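Long-range contacts in rhamnonate dehydratase (PDB 3FXG), which probably catalyses the magnesium-dependent dehydration of L-rhamnonate, as a member of the mandelate racemase branch of the enolase superfamily: residues A[40-48]-A[186-194]; A[290-301]-A[320-331]. All coordinates share one frame; numbering follows the deposited sequence.

Contact 1 (A[40-48]-A[186-194]); sequences SDISTPASK and VPLPFCPDD
Ser43 and Leu188 join the two loops through one straight backbone hydrogen bond: Ser43 N reaches Leu188 O at 2.8 Å, with 168° at the hydrogen. Two CA-H...O contacts flank it, Pro189 CA to Asp41 O (3.3 Å) and Ile42 CA to the same Leu188 O. Water adds to the polar seam, one molecule donating to both Asp41 O (2.7 Å) and Pro187 O.

Apolar packing is modest. Ile42 CG1 lies 4.1 Å from Pro187 CB, and the CB atoms of Asp41 and Pro189 meet at 3.8 Å. With OG anti to the backbone N (chi1 -178°), Ser43 OG lies 3.1 Å from Cys191 CB and hydrogen-bonds to Ser226 OG. Cys191 SG rests 3.6 Å from Ser47 CB. Within the type I beta turn Thr44-Ser47, Ser47 OG accepts from Thr44 N.

The one charged pair, Lys48 NZ with Asp193 OD2, is a tentative salt bridge, because the position of OD2 is uncertain. An N-terminal loop thus meets the segment leaving strand 184-187 of the enolase-type barrel along a mixed seam: a direct backbone hydrogen bond, bridging water and closely packed small side chains, with a less certain ion pair at the more exposed end.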
loop_
_atom_site.group_PDB
_atom_site.type_symbol
_atom_site.label_atom_id
_atom_site.label_comp_id
_atom_site.label_asym_id
_atom_site.label_seq_id
_atom_site.Cartn_x
_atom_site.Cartn_y
_atom_site.Cartn_z
ATOM N N SER A 40 21.208 -22.189 -33.332
ATOM C CA SER A 40 22.288 -21.453 -32.682
ATOM C C SER A 40 22.099 -21.557 -31.172
ATOM O O SER A 40 21.095 -22.096 -30.709
ATOM C CB SER A 40 22.271 -19.987 -33.113
ATOM O OG SER A 40 21.074 -19.349 -32.711
ATOM N N ASP A 41 23.061 -21.060 -30.401
ATOM C CA ASP A 41 22.931 -21.114 -28.948
ATOM C C ASP A 41 21.920 -20.074 -28.491
ATOM O O ASP A 41 22.182 -18.874 -28.554
ATOM C CB ASP A 41 24.271 -20.844 -28.259
ATOM C CG ASP A 41 25.282 -21.948 -28.497
ATOM O OD1 ASP A 41 24.867 -23.123 -28.595
ATOM O OD2 ASP A 41 26.492 -21.639 -28.569
ATOM N N ILE A 42 20.763 -20.541 -28.037
ATOM C CA ILE A 42 19.717 -19.644 -27.561
ATOM C C ILE A 42 19.133 -20.176 -26.260
ATOM O O ILE A 42 18.726 -21.335 -26.186
ATOM C CB ILE A 42 18.577 -19.517 -28.587
ATOM C CG1 ILE A 42 19.119 -18.966 -29.909
ATOM C CG2 ILE A 42 17.486 -18.602 -28.042
ATOM C CD1 ILE A 42 18.063 -18.854 -31.002
ATOM N N SER A 43 19.095 -19.330 -25.239
ATOM C CA SER A 43 18.538 -19.724 -23.949
ATOM C C SER A 43 17.015 -19.772 -24.075
ATOM O O SER A 43 16.398 -18.821 -24.560
ATOM C CB SER A 43 18.945 -18.714 -22.872
ATOM O OG SER A 43 18.464 -19.096 -21.593
ATOM N N THR A 44 16.417 -20.882 -23.650
ATOM C CA THR A 44 14.967 -21.054 -23.719
ATOM C C THR A 44 14.459 -21.714 -22.433
ATOM O O THR A 44 15.253 -22.131 -21.586
ATOM C CB THR A 44 14.560 -21.959 -24.907
ATOM O OG1 THR A 44 14.780 -23.331 -24.558
ATOM C CG2 THR A 44 15.379 -21.624 -26.153
ATOM N N PRO A 45 13.127 -21.808 -22.266
ATOM C CA PRO A 45 12.543 -22.428 -21.072
ATOM C C PRO A 45 12.922 -23.905 -20.945
ATOM O O PRO A 45 12.856 -24.478 -19.857
ATOM C CB PRO A 45 11.040 -22.249 -21.285
ATOM C CG PRO A 45 10.963 -20.971 -22.058
ATOM C CD PRO A 45 12.080 -21.146 -23.068
ATOM N N ALA A 46 13.316 -24.515 -22.061
ATOM C CA ALA A 46 13.693 -25.927 -22.070
ATOM C C ALA A 46 15.202 -26.153 -21.998
ATOM O O ALA A 46 15.660 -27.294 -21.972
ATOM C CB ALA A 46 13.130 -26.605 -23.316
ATOM N N SER A 47 15.974 -25.072 -21.960
ATOM C CA SER A 47 17.430 -25.185 -21.901
ATOM C C SER A 47 17.920 -25.858 -20.625
ATOM O O SER A 47 19.099 -26.192 -20.504
ATOM C CB SER A 47 18.072 -23.802 -22.039
ATOM O OG SER A 47 17.838 -23.271 -23.331
ATOM N N LYS A 48 17.009 -26.053 -19.676
ATOM C CA LYS A 48 17.330 -26.695 -18.405
ATOM C C LYS A 48 17.754 -28.149 -18.628
ATOM O O LYS A 48 18.461 -28.732 -17.804
ATOM C CB LYS A 48 16.105 -26.667 -17.482
ATOM C CG LYS A 48 15.482 -25.285 -17.292
ATOM C CD LYS A 48 14.158 -25.356 -16.530
ATOM C CE LYS A 48 14.328 -25.892 -15.116
ATOM N NZ LYS A 48 15.120 -24.977 -14.242
ATOM N N VAL A 186 20.165 -9.148 -30.039
ATOM C CA VAL A 186 20.765 -10.474 -30.097
ATOM C C VAL A 186 20.149 -11.446 -29.091
ATOM O O VAL A 186 19.645 -11.042 -28.043
ATOM C CB VAL A 186 22.294 -10.390 -29.851
ATOM C CG1 VAL A 186 22.945 -9.518 -30.920
ATOM C CG2 VAL A 186 22.573 -9.810 -28.476
ATOM N N PRO A 187 20.164 -12.746 -29.411
ATOM C CA PRO A 187 19.600 -13.741 -28.497
ATOM C C PRO A 187 20.620 -14.185 -27.443
ATOM O O PRO A 187 21.767 -14.495 -27.770
ATOM C CB PRO A 187 19.190 -14.871 -29.437
ATOM C CG PRO A 187 20.252 -14.817 -30.493
ATOM C CD PRO A 187 20.454 -13.335 -30.733
ATOM N N LEU A 188 20.200 -14.187 -26.180
ATOM C CA LEU A 188 21.061 -14.602 -25.075
ATOM C C LEU A 188 21.305 -16.096 -25.254
ATOM O O LEU A 188 20.361 -16.875 -25.359
ATOM C CB LEU A 188 20.368 -14.345 -23.737
ATOM C CG LEU A 188 21.230 -14.533 -22.489
ATOM C CD1 LEU A 188 22.209 -13.372 -22.378
ATOM C CD2 LEU A 188 20.341 -14.590 -21.256
ATOM N N PRO A 189 22.579 -16.514 -25.286
ATOM C CA PRO A 189 22.945 -17.920 -25.468
ATOM C C PRO A 189 22.752 -18.937 -24.343
ATOM O O PRO A 189 22.376 -20.078 -24.612
ATOM C CB PRO A 189 24.405 -17.831 -25.908
ATOM C CG PRO A 189 24.907 -16.663 -25.124
ATOM C CD PRO A 189 23.779 -15.655 -25.275
ATOM N N PHE A 190 22.991 -18.550 -23.094
ATOM C CA PHE A 190 22.876 -19.520 -22.007
ATOM C C PHE A 190 21.862 -19.203 -20.912
ATOM O O PHE A 190 21.660 -18.045 -20.551
ATOM C CB PHE A 190 24.267 -19.736 -21.411
ATOM C CG PHE A 190 25.318 -19.990 -22.455
ATOM C CD1 PHE A 190 25.344 -21.194 -23.155
ATOM C CD2 PHE A 190 26.222 -18.992 -22.805
ATOM C CE1 PHE A 190 26.252 -21.399 -24.193
ATOM C CE2 PHE A 190 27.134 -19.187 -23.843
ATOM C CZ PHE A 190 27.147 -20.392 -24.538
ATOM N N CYS A 191 21.231 -20.256 -20.394
ATOM C CA CYS A 191 20.215 -20.133 -19.354
ATOM C C CYS A 191 20.814 -20.201 -17.947
ATOM O O CYS A 191 21.980 -20.547 -17.775
ATOM C CB CYS A 191 19.161 -21.234 -19.522
ATOM S SG CYS A 191 19.704 -22.880 -18.995
ATOM N N PRO A 192 20.014 -19.870 -16.921
ATOM C CA PRO A 192 20.474 -19.890 -15.528
ATOM C C PRO A 192 21.057 -21.222 -15.051
ATOM O O PRO A 192 21.953 -21.244 -14.208
ATOM C CB PRO A 192 19.221 -19.497 -14.747
ATOM C CG PRO A 192 18.512 -18.585 -15.700
ATOM C CD PRO A 192 18.643 -19.333 -17.007
ATOM N N ASP A 193 20.552 -22.330 -15.584
ATOM C CA ASP A 193 21.042 -23.639 -15.173
ATOM C C ASP A 193 22.495 -23.905 -15.551
ATOM O O ASP A 193 23.075 -24.906 -15.134
ATOM C CB ASP A 193 20.137 -24.740 -15.726
ATOM C CG ASP A 193 18.781 -24.758 -15.051
ATOM O OD1 ASP A 193 18.740 -24.829 -13.804
ATOM O OD2 ASP A 193 17.756 -24.702 -15.759
ATOM N N ASP A 194 23.085 -23.011 -16.338
ATOM C CA ASP A 194 24.484 -23.157 -16.723
ATOM C C ASP A 194 25.350 -22.467 -15.673
ATOM O O ASP A 194 26.568 -22.363 -15.815
ATOM C CB ASP A 194 24.728 -22.555 -18.109
ATOM C CG ASP A 194 24.408 -23.529 -19.230
ATOM O OD1 ASP A 194 23.484 -24.353 -19.063
ATOM O OD2 ASP A 194 25.072 -23.466 -20.285
HETATM O O HOH W 1 23.168 -16.497 -29.215
HETATM O O HOH W 2 17.382 -16.279 -25.433
#

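Contact 2 (A[290-301]-A[320-331]); sequences RNLDIIQPDVMW and VPVVPHASGPYS
Val299 pushes its CG1 methyl into the hollow between Ser327 and Tyr330, 3.4 Å from Tyr330 CB and equally close to Ser327 CB, a tight fit. A chi1 of 69°, which places CG1 between the backbone N and carbonyl carbon, directs this methyl at both residues. Beside it, the selenomethionine Met300 crosses Tyr330 at about a right angle, its SE 5.1 Å from the ring centroid in an oblique Met-aromatic contact, while its CE methyl bends back over Ser327 CA.

At the other end, the Pro321 ring lies across Ile294, CG to CG1 at 3.8 Å, and Ile294 CG2 meets Val323 CG2. Val322 spreads its two methyls, CG2 against Ile295 CD1 and CG1 against Pro297 CD. Ile295 N bonds to Pro321 O and Ile295 O receives Val323 N in a single parallel bridge. Helix 305-316 lies between the two segments in the chain, and 321-323 runs beside the short, weakly bonded strand 294-295 of the TIM barrel. Gln296 NE2 bonds the magnesium ligand Glu248, and the His325 side chain is about 4 Å from the ion, so the contact borders the metal site.

His325 ND1 meets Asp298 OD2 from the anti side (2.8 Å, 141° at the hydrogen), somewhat out of the carboxylate plane; the same oxygen is also hydrogen-bonded to Tyr28 OH. This OD2 sits 3.5 Å above the centre of the Trp301 ring, whose CH2 approaches His325 CE1 obliquely at 4.1 Å.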
loop_
_atom_site.group_PDB
_atom_site.type_symbol
_atom_site.label_atom_id
_atom_site.label_comp_id
_atom_site.label_asym_id
_atom_site.label_seq_id
_atom_site.Cartn_x
_atom_site.Cartn_y
_atom_site.Cartn_z
ATOM N N ARG A 290 3.675 0.129 -14.467
ATOM C CA ARG A 290 4.611 0.746 -15.394
ATOM C C ARG A 290 6.031 0.214 -15.131
ATOM O O ARG A 290 6.992 0.980 -15.019
ATOM C CB ARG A 290 4.543 2.274 -15.234
ATOM C CG ARG A 290 5.139 3.090 -16.378
ATOM C CD ARG A 290 4.123 4.056 -17.035
ATOM N NE ARG A 290 3.422 4.928 -16.089
ATOM C CZ ARG A 290 3.365 6.257 -16.179
ATOM N NH1 ARG A 290 2.695 6.961 -15.273
ATOM N NH2 ARG A 290 3.991 6.893 -17.161
ATOM N N ASN A 291 6.147 -1.108 -15.028
ATOM C CA ASN A 291 7.434 -1.761 -14.796
ATOM C C ASN A 291 8.065 -2.266 -16.091
ATOM O O ASN A 291 9.139 -2.877 -16.070
ATOM C CB ASN A 291 7.280 -2.934 -13.826
ATOM C CG ASN A 291 7.012 -2.480 -12.410
ATOM O OD1 ASN A 291 7.686 -1.588 -11.899
ATOM N ND2 ASN A 291 6.031 -3.097 -11.766
ATOM N N LEU A 292 7.380 -2.031 -17.207
ATOM C CA LEU A 292 7.874 -2.435 -18.519
ATOM C C LEU A 292 7.929 -1.202 -19.414
ATOM O O LEU A 292 6.943 -0.486 -19.568
ATOM C CB LEU A 292 6.962 -3.505 -19.126
ATOM C CG LEU A 292 7.013 -4.841 -18.378
ATOM C CD1 LEU A 292 5.828 -5.694 -18.763
ATOM C CD2 LEU A 292 8.327 -5.554 -18.684
ATOM N N ASP A 293 9.097 -0.955 -19.993
ATOM C CA ASP A 293 9.299 0.210 -20.847
ATOM C C ASP A 293 8.658 0.062 -22.215
ATOM O O ASP A 293 8.361 1.057 -22.880
ATOM C CB ASP A 293 10.792 0.463 -20.994
ATOM C CG ASP A 293 11.452 0.709 -19.663
ATOM O OD1 ASP A 293 11.574 1.887 -19.272
ATOM O OD2 ASP A 293 11.820 -0.278 -18.996
ATOM N N ILE A 294 8.448 -1.183 -22.628
ATOM C CA ILE A 294 7.828 -1.475 -23.915
ATOM C C ILE A 294 7.068 -2.794 -23.843
ATOM O O ILE A 294 7.565 -3.765 -23.275
ATOM C CB ILE A 294 8.885 -1.629 -25.040
ATOM C CG1 ILE A 294 9.743 -0.371 -25.151
ATOM C CG2 ILE A 294 8.192 -1.901 -26.376
ATOM C CD1 ILE A 294 10.831 -0.483 -26.207
ATOM N N ILE A 295 5.859 -2.832 -24.395
ATOM C CA ILE A 295 5.116 -4.085 -24.424
ATOM C C ILE A 295 5.173 -4.536 -25.877
ATOM O O ILE A 295 5.094 -3.713 -26.795
ATOM C CB ILE A 295 3.664 -3.932 -23.907
ATOM C CG1 ILE A 295 2.877 -2.936 -24.752
ATOM C CG2 ILE A 295 3.701 -3.499 -22.443
ATOM C CD1 ILE A 295 1.401 -2.874 -24.369
ATOM N N GLN A 296 5.313 -5.841 -26.088
ATOM C CA GLN A 296 5.496 -6.371 -27.434
ATOM C C GLN A 296 4.600 -7.527 -27.864
ATOM O O GLN A 296 5.063 -8.659 -28.014
ATOM C CB GLN A 296 6.959 -6.793 -27.570
ATOM C CG GLN A 296 7.935 -5.709 -27.111
ATOM C CD GLN A 296 9.338 -6.240 -26.859
ATOM O OE1 GLN A 296 9.544 -7.106 -26.003
ATOM N NE2 GLN A 296 10.311 -5.718 -27.599
ATOM N N PRO A 297 3.310 -7.259 -28.089
ATOM C CA PRO A 297 2.423 -8.345 -28.506
ATOM C C PRO A 297 2.692 -8.754 -29.947
ATOM O O PRO A 297 3.235 -7.969 -30.728
ATOM C CB PRO A 297 1.037 -7.728 -28.352
ATOM C CG PRO A 297 1.279 -6.303 -28.716
ATOM C CD PRO A 297 2.572 -5.990 -27.978
ATOM N N ASP A 298 2.329 -9.985 -30.287
ATOM C CA ASP A 298 2.466 -10.472 -31.655
ATOM C C ASP A 298 1.035 -10.384 -32.177
ATOM O O ASP A 298 0.125 -10.974 -31.595
ATOM C CB ASP A 298 2.957 -11.924 -31.684
ATOM C CG ASP A 298 3.183 -12.430 -33.097
ATOM O OD1 ASP A 298 2.212 -12.461 -33.881
ATOM O OD2 ASP A 298 4.332 -12.790 -33.431
ATOM N N VAL A 299 0.833 -9.632 -33.253
ATOM C CA VAL A 299 -0.500 -9.436 -33.806
ATOM C C VAL A 299 -1.192 -10.720 -34.245
ATOM O O VAL A 299 -2.420 -10.789 -34.267
ATOM C CB VAL A 299 -0.473 -8.450 -34.993
ATOM C CG1 VAL A 299 0.243 -9.069 -36.168
ATOM C CG2 VAL A 299 -1.893 -8.053 -35.370
HETATM N N MSE A 300 -0.410 -11.735 -34.596
HETATM C CA MSE A 300 -0.985 -13.004 -35.024
HETATM C C MSE A 300 -1.283 -13.924 -33.846
HETATM O O MSE A 300 -1.848 -15.001 -34.027
HETATM C CB MSE A 300 -0.036 -13.718 -35.995
HETATM C CG MSE A 300 0.084 -13.059 -37.366
HETATM SE SE MSE A 300 1.428 -13.927 -38.474
HETATM C CE MSE A 300 2.977 -13.127 -37.666
ATOM N N TRP A 301 -0.925 -13.496 -32.637
ATOM C CA TRP A 301 -1.137 -14.332 -31.462
ATOM C C TRP A 301 -2.052 -13.773 -30.369
ATOM O O TRP A 301 -2.873 -14.512 -29.818
ATOM C CB TRP A 301 0.208 -14.684 -30.808
ATOM C CG TRP A 301 1.268 -15.249 -31.728
ATOM C CD1 TRP A 301 1.093 -15.734 -32.993
ATOM C CD2 TRP A 301 2.663 -15.418 -31.425
ATOM N NE1 TRP A 301 2.289 -16.195 -33.496
ATOM C CE2 TRP A 301 3.269 -16.015 -32.555
ATOM C CE3 TRP A 301 3.459 -15.124 -30.307
ATOM C CZ2 TRP A 301 4.636 -16.325 -32.600
ATOM C CZ3 TRP A 301 4.821 -15.429 -30.352
ATOM C CH2 TRP A 301 5.393 -16.025 -31.494
ATOM N N VAL A 320 2.950 4.330 -22.717
ATOM C CA VAL A 320 3.802 3.151 -22.799
ATOM C C VAL A 320 3.832 2.748 -24.269
ATOM O O VAL A 320 2.792 2.469 -24.865
ATOM C CB VAL A 320 3.246 1.974 -21.967
ATOM C CG1 VAL A 320 4.029 0.699 -22.279
ATOM C CG2 VAL A 320 3.349 2.292 -20.478
ATOM N N PRO A 321 5.025 2.732 -24.882
ATOM C CA PRO A 321 5.091 2.351 -26.292
ATOM C C PRO A 321 4.766 0.885 -26.547
ATOM O O PRO A 321 5.031 0.017 -25.711
ATOM C CB PRO A 321 6.525 2.702 -26.682
ATOM C CG PRO A 321 7.279 2.512 -25.406
ATOM C CD PRO A 321 6.354 3.128 -24.378
ATOM N N VAL A 322 4.177 0.630 -27.712
ATOM C CA VAL A 322 3.828 -0.716 -28.134
ATOM C C VAL A 322 4.655 -0.995 -29.384
ATOM O O VAL A 322 4.526 -0.293 -30.384
ATOM C CB VAL A 322 2.325 -0.832 -28.500
ATOM C CG1 VAL A 322 2.019 -2.243 -28.971
ATOM C CG2 VAL A 322 1.457 -0.482 -27.297
ATOM N N VAL A 323 5.522 -2.000 -29.309
ATOM C CA VAL A 323 6.365 -2.391 -30.437
ATOM C C VAL A 323 6.129 -3.888 -30.604
ATOM O O VAL A 323 6.799 -4.704 -29.979
ATOM C CB VAL A 323 7.859 -2.133 -30.144
ATOM C CG1 VAL A 323 8.711 -2.552 -31.342
ATOM C CG2 VAL A 323 8.081 -0.657 -29.828
ATOM N N PRO A 324 5.151 -4.264 -31.442
ATOM C CA PRO A 324 4.831 -5.673 -31.671
ATOM C C PRO A 324 5.991 -6.554 -32.113
ATOM O O PRO A 324 6.987 -6.078 -32.657
ATOM C CB PRO A 324 3.695 -5.613 -32.696
ATOM C CG PRO A 324 3.915 -4.311 -33.389
ATOM C CD PRO A 324 4.309 -3.392 -32.277
ATOM N N HIS A 325 5.846 -7.846 -31.853
ATOM C CA HIS A 325 6.855 -8.837 -32.198
ATOM C C HIS A 325 6.759 -9.232 -33.667
ATOM O O HIS A 325 5.767 -9.830 -34.085
ATOM C CB HIS A 325 6.676 -10.066 -31.296
ATOM C CG HIS A 325 7.435 -11.274 -31.749
ATOM N ND1 HIS A 325 6.980 -12.106 -32.750
ATOM C CD2 HIS A 325 8.619 -11.789 -31.341
ATOM C CE1 HIS A 325 7.851 -13.082 -32.938
ATOM N NE2 HIS A 325 8.855 -12.912 -32.096
ATOM N N ALA A 326 7.791 -8.889 -34.440
ATOM C CA ALA A 326 7.851 -9.199 -35.870
ATOM C C ALA A 326 6.512 -8.914 -36.543
ATOM O O ALA A 326 6.109 -7.757 -36.655
ATOM C CB ALA A 326 8.243 -10.661 -36.065
ATOM N N SER A 327 5.848 -9.970 -37.008
ATOM C CA SER A 327 4.522 -9.888 -37.634
ATOM C C SER A 327 4.373 -9.357 -39.062
ATOM O O SER A 327 3.275 -9.402 -39.621
ATOM C CB SER A 327 3.570 -9.113 -36.716
ATOM O OG SER A 327 3.442 -9.758 -35.460
ATOM N N GLY A 328 5.449 -8.856 -39.658
ATOM C CA GLY A 328 5.356 -8.355 -41.022
ATOM C C GLY A 328 4.306 -7.272 -41.251
ATOM O O GLY A 328 4.063 -6.457 -40.366
ATOM N N PRO A 329 3.671 -7.232 -42.435
ATOM C CA PRO A 329 2.644 -6.233 -42.764
ATOM C C PRO A 329 1.529 -6.083 -41.726
ATOM O O PRO A 329 0.973 -4.998 -41.556
ATOM C CB PRO A 329 2.121 -6.714 -44.110
ATOM C CG PRO A 329 3.359 -7.285 -44.741
ATOM C CD PRO A 329 3.956 -8.086 -43.604
ATOM N N TYR A 330 1.192 -7.168 -41.039
ATOM C CA TYR A 330 0.145 -7.100 -40.026
ATOM C C TYR A 330 0.570 -6.136 -38.925
ATOM O O TYR A 330 -0.268 -5.501 -38.281
ATOM C CB TYR A 330 -0.128 -8.488 -39.447
ATOM C CG TYR A 330 -0.454 -9.507 -40.511
ATOM C CD1 TYR A 330 -1.385 -9.219 -41.511
ATOM C CD2 TYR A 330 0.186 -10.745 -40.541
ATOM C CE1 TYR A 330 -1.667 -10.136 -42.518
ATOM C CE2 TYR A 330 -0.090 -11.670 -41.545
ATOM C CZ TYR A 330 -1.015 -11.358 -42.529
ATOM O OH TYR A 330 -1.278 -12.254 -43.536
ATOM N N SER A 331 1.876 -6.029 -38.709
ATOM C CA SER A 331 2.394 -5.119 -37.701
ATOM C C SER A 331 2.752 -3.770 -38.323
ATOM O O SER A 331 2.605 -2.732 -37.681
ATOM C CB SER A 331 3.614 -5.726 -37.003
ATOM O OG SER A 331 4.560 -6.199 -37.945
HETATM O O HOH W 3 9.559 -5.779 -30.395
#

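How the contacts relate
Each contact involves a strand of the barrel, 184-187 in contact 1 and 294-295 in contact 2, yet the two stay apart: their centres are 22 Å from each other and their nearest atoms about 11 Å. Both segments of contact 1 precede those of contact 2 in the chain. The magnesium ion, held by Asp222, Glu248 and Glu275, relates them. His325 of contact 2 packs against the ligand Glu275, whereas the side chain of Pro187 in contact 1 is about 9 Å from the metal. Leu188 of contact 1 bonds through its backbone to Asp222. Contact 2 therefore borders the metal site directly, while contact 1 attaches an N-terminal loop farther out.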